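Local structure of manganese-dependent inorganic pyrophosphatase (Methanocaldococcus jannaschii, 2EB0) at residues P37-F46 with F179-V189. The protein hydrolyses inorganic diphosphate to two phosphates as a manganese-dependent family II pyrophosphatase, with two manganese ions per subunit. Sequence-based numbering, arbitrary orientation.
Sequences PETEFVLRKF and FGMEILKAKSV
Glu38 and Lys187 run alongside each other in the same direction and form a salt bridge, with Lys187 NZ donating to Glu38 OE1 at 2.6 Å. The ammonium meets that oxygen from above the carboxylate plane, 40° out of it. With CG anti to the backbone N (chi1 173°) and the chain extended beyond it, Glu38 carries its carboxylate past Ala186 to Lys187. Ala186 CB packs 3.7 Å from Glu38 CA, where the helices come close. A water bridges Glu38 N and Ala186 O. At the other end, Lys45 bends at its last torsion and sets NZ over one face of the Phe179 ring, 3.9 Å from the centroid, a cation-pi contact. Ile183 CD1, one helical turn on from Phe179, sits toward the rim of the opposite face. Phe46 turns a ring edge to Phe179 CZ (CE1 to CZ, 4.0 Å). Phe41 CZ rests on Glu182 CG at 3.7 Å, and Pro37 CB meets Val189 CG2. Further out, Glu38 OE2 bonds to Thr12 OG1 and Ser146 OG, while Lys187 NZ also bonds to Ser146 O. Were Glu38 an alanine, Lys187 would probably lose its carboxylate mate, and Thr12 and Ser146 the oxygen they share. Thr12 lies between the manganese ligands Asp11 and Asp13, and Ser146 precedes the ligand Asp147. Helix segments 37-45 and 179-188, roughly antiparallel at 143°, thus pack together near the dimanganese site of a family II pyrophosphatase, the Glu38 side chain about 9 Å from a manganese ion.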
# COMPACT_ATOMS: atom_id res chain seq x y z
N PRO B 37 -9.89 8.34 27.33
CA PRO B 37 -11.23 8.63 27.86
C PRO B 37 -12.35 8.54 26.81
O PRO B 37 -13.43 8.01 27.09
CB PRO B 37 -11.08 10.04 28.42
CG PRO B 37 -9.65 10.08 28.84
CD PRO B 37 -8.95 9.42 27.68
N GLU B 38 -12.10 9.05 25.62
CA GLU B 38 -13.09 9.03 24.55
C GLU B 38 -13.52 7.62 24.18
O GLU B 38 -14.71 7.33 24.03
CB GLU B 38 -12.54 9.72 23.31
CG GLU B 38 -13.43 9.61 22.09
CD GLU B 38 -12.68 9.88 20.79
OE1 GLU B 38 -12.25 11.02 20.57
OE2 GLU B 38 -12.52 8.93 20.00
N THR B 39 -12.55 6.73 24.03
CA THR B 39 -12.83 5.36 23.67
C THR B 39 -13.55 4.64 24.80
O THR B 39 -14.51 3.89 24.57
CB THR B 39 -11.52 4.64 23.31
OG1 THR B 39 -10.77 5.46 22.40
CG2 THR B 39 -11.80 3.31 22.64
N GLU B 40 -13.10 4.87 26.03
CA GLU B 40 -13.75 4.25 27.18
C GLU B 40 -15.23 4.61 27.14
O GLU B 40 -16.10 3.76 27.30
CB GLU B 40 -13.12 4.75 28.48
CG GLU B 40 -13.79 4.23 29.73
CD GLU B 40 -13.09 4.68 30.99
OE1 GLU B 40 -13.65 4.47 32.09
OE2 GLU B 40 -11.98 5.26 30.88
N PHE B 41 -15.50 5.89 26.89
CA PHE B 41 -16.86 6.40 26.80
C PHE B 41 -17.64 5.66 25.72
O PHE B 41 -18.74 5.16 25.96
CB PHE B 41 -16.79 7.90 26.49
CG PHE B 41 -18.09 8.49 25.99
CD1 PHE B 41 -19.24 8.45 26.77
CD2 PHE B 41 -18.14 9.11 24.74
CE1 PHE B 41 -20.42 9.03 26.32
CE2 PHE B 41 -19.31 9.69 24.29
CZ PHE B 41 -20.46 9.65 25.08
N VAL B 42 -17.06 5.58 24.53
CA VAL B 42 -17.69 4.90 23.40
C VAL B 42 -17.94 3.41 23.65
O VAL B 42 -19.01 2.89 23.31
CB VAL B 42 -16.84 5.11 22.10
CG1 VAL B 42 -17.34 4.21 20.98
CG2 VAL B 42 -16.93 6.55 21.66
N LEU B 43 -16.97 2.73 24.25
CA LEU B 43 -17.12 1.31 24.55
C LEU B 43 -18.25 1.09 25.54
O LEU B 43 -19.14 0.27 25.32
CB LEU B 43 -15.83 0.74 25.12
CG LEU B 43 -14.60 0.77 24.22
CD1 LEU B 43 -13.45 0.10 24.94
CD2 LEU B 43 -14.90 0.06 22.91
N ARG B 44 -18.20 1.82 26.65
CA ARG B 44 -19.24 1.71 27.66
C ARG B 44 -20.61 2.00 27.03
O ARG B 44 -21.59 1.31 27.29
CB ARG B 44 -18.98 2.70 28.80
CG ARG B 44 -20.15 2.84 29.77
CD ARG B 44 -19.86 3.78 30.92
NE ARG B 44 -18.95 3.19 31.90
CZ ARG B 44 -17.64 3.40 31.93
NH1 ARG B 44 -17.06 4.19 31.03
NH2 ARG B 44 -16.90 2.82 32.87
N LYS B 45 -20.65 3.01 26.17
CA LYS B 45 -21.90 3.39 25.53
C LYS B 45 -22.58 2.26 24.78
O LYS B 45 -23.79 2.06 24.92
CB LYS B 45 -21.67 4.57 24.59
CG LYS B 45 -22.94 5.10 23.94
CD LYS B 45 -22.66 6.44 23.27
CE LYS B 45 -23.94 7.10 22.78
NZ LYS B 45 -24.45 6.48 21.54
N PHE B 46 -21.82 1.50 24.00
CA PHE B 46 -22.43 0.43 23.23
C PHE B 46 -22.30 -0.95 23.84
O PHE B 46 -22.51 -1.95 23.16
CB PHE B 46 -21.89 0.44 21.80
CG PHE B 46 -22.20 1.71 21.08
CD1 PHE B 46 -21.25 2.72 21.00
CD2 PHE B 46 -23.47 1.93 20.54
CE1 PHE B 46 -21.56 3.95 20.40
CE2 PHE B 46 -23.78 3.15 19.94
CZ PHE B 46 -22.83 4.16 19.87
N PHE B 179 -24.52 13.39 19.57
CA PHE B 179 -23.59 12.35 19.99
C PHE B 179 -22.16 12.84 19.74
O PHE B 179 -21.28 12.66 20.58
CB PHE B 179 -23.85 11.06 19.22
CG PHE B 179 -22.85 9.97 19.50
CD1 PHE B 179 -22.33 9.80 20.78
CD2 PHE B 179 -22.45 9.11 18.49
CE1 PHE B 179 -21.41 8.78 21.05
CE2 PHE B 179 -21.53 8.08 18.75
CZ PHE B 179 -21.01 7.92 20.03
N GLY B 180 -21.96 13.49 18.59
CA GLY B 180 -20.66 14.01 18.24
C GLY B 180 -20.16 15.06 19.22
O GLY B 180 -18.97 15.12 19.54
N MET B 181 -21.07 15.91 19.71
CA MET B 181 -20.66 16.93 20.65
C MET B 181 -20.05 16.25 21.88
O MET B 181 -19.04 16.71 22.42
CB MET B 181 -21.85 17.80 21.07
CG MET B 181 -21.49 18.89 22.08
SD MET B 181 -20.02 19.85 21.58
CE MET B 181 -20.75 20.98 20.36
N GLU B 182 -20.66 15.14 22.29
CA GLU B 182 -20.18 14.36 23.43
C GLU B 182 -18.76 13.87 23.16
O GLU B 182 -17.87 14.01 24.00
CB GLU B 182 -21.12 13.18 23.67
CG GLU B 182 -21.67 13.13 25.07
CD GLU B 182 -22.20 14.48 25.51
OE1 GLU B 182 -23.25 14.90 25.00
OE2 GLU B 182 -21.54 15.13 26.36
N ILE B 183 -18.56 13.30 21.98
CA ILE B 183 -17.25 12.82 21.61
C ILE B 183 -16.25 13.98 21.63
O ILE B 183 -15.13 13.83 22.12
CB ILE B 183 -17.29 12.14 20.22
CG1 ILE B 183 -18.05 10.81 20.34
CG2 ILE B 183 -15.88 11.94 19.68
CD1 ILE B 183 -18.20 10.04 19.05
N LEU B 184 -16.66 15.14 21.14
CA LEU B 184 -15.77 16.31 21.13
C LEU B 184 -15.44 16.74 22.56
O LEU B 184 -14.34 17.20 22.84
CB LEU B 184 -16.39 17.48 20.37
CG LEU B 184 -16.64 17.31 18.87
CD1 LEU B 184 -17.03 18.66 18.27
CD2 LEU B 184 -15.39 16.78 18.18
N LYS B 185 -16.41 16.59 23.47
CA LYS B 185 -16.16 16.96 24.85
C LYS B 185 -15.25 15.92 25.50
O LYS B 185 -14.53 16.21 26.46
CB LYS B 185 -17.48 17.08 25.62
CG LYS B 185 -18.31 18.29 25.20
CD LYS B 185 -19.47 18.53 26.15
CE LYS B 185 -20.23 19.80 25.79
NZ LYS B 185 -21.22 20.18 26.83
N ALA B 186 -15.26 14.71 24.93
CA ALA B 186 -14.42 13.63 25.43
C ALA B 186 -12.95 13.87 25.07
O ALA B 186 -12.06 13.61 25.87
CB ALA B 186 -14.89 12.29 24.86
N LYS B 187 -12.70 14.37 23.86
CA LYS B 187 -11.33 14.65 23.45
C LYS B 187 -10.80 15.78 24.33
O LYS B 187 -9.66 15.76 24.78
CB LYS B 187 -11.29 15.10 21.99
CG LYS B 187 -11.63 14.01 20.98
CD LYS B 187 -11.44 14.50 19.56
CE LYS B 187 -11.40 13.35 18.56
NZ LYS B 187 -12.68 12.60 18.49
N SER B 188 -11.67 16.75 24.60
CA SER B 188 -11.30 17.90 25.41
C SER B 188 -10.83 17.59 26.83
O SER B 188 -9.96 18.28 27.35
CB SER B 188 -12.48 18.88 25.46
OG SER B 188 -12.94 19.19 24.16
N VAL B 189 -11.38 16.56 27.46
CA VAL B 189 -10.98 16.25 28.84
C VAL B 189 -9.48 15.96 28.94
O VAL B 189 -8.89 16.10 30.01
CB VAL B 189 -11.76 15.04 29.44
CG1 VAL B 189 -13.26 15.27 29.33
CG2 VAL B 189 -11.36 13.75 28.74
O HOH W 1 -10.43 11.35 25.15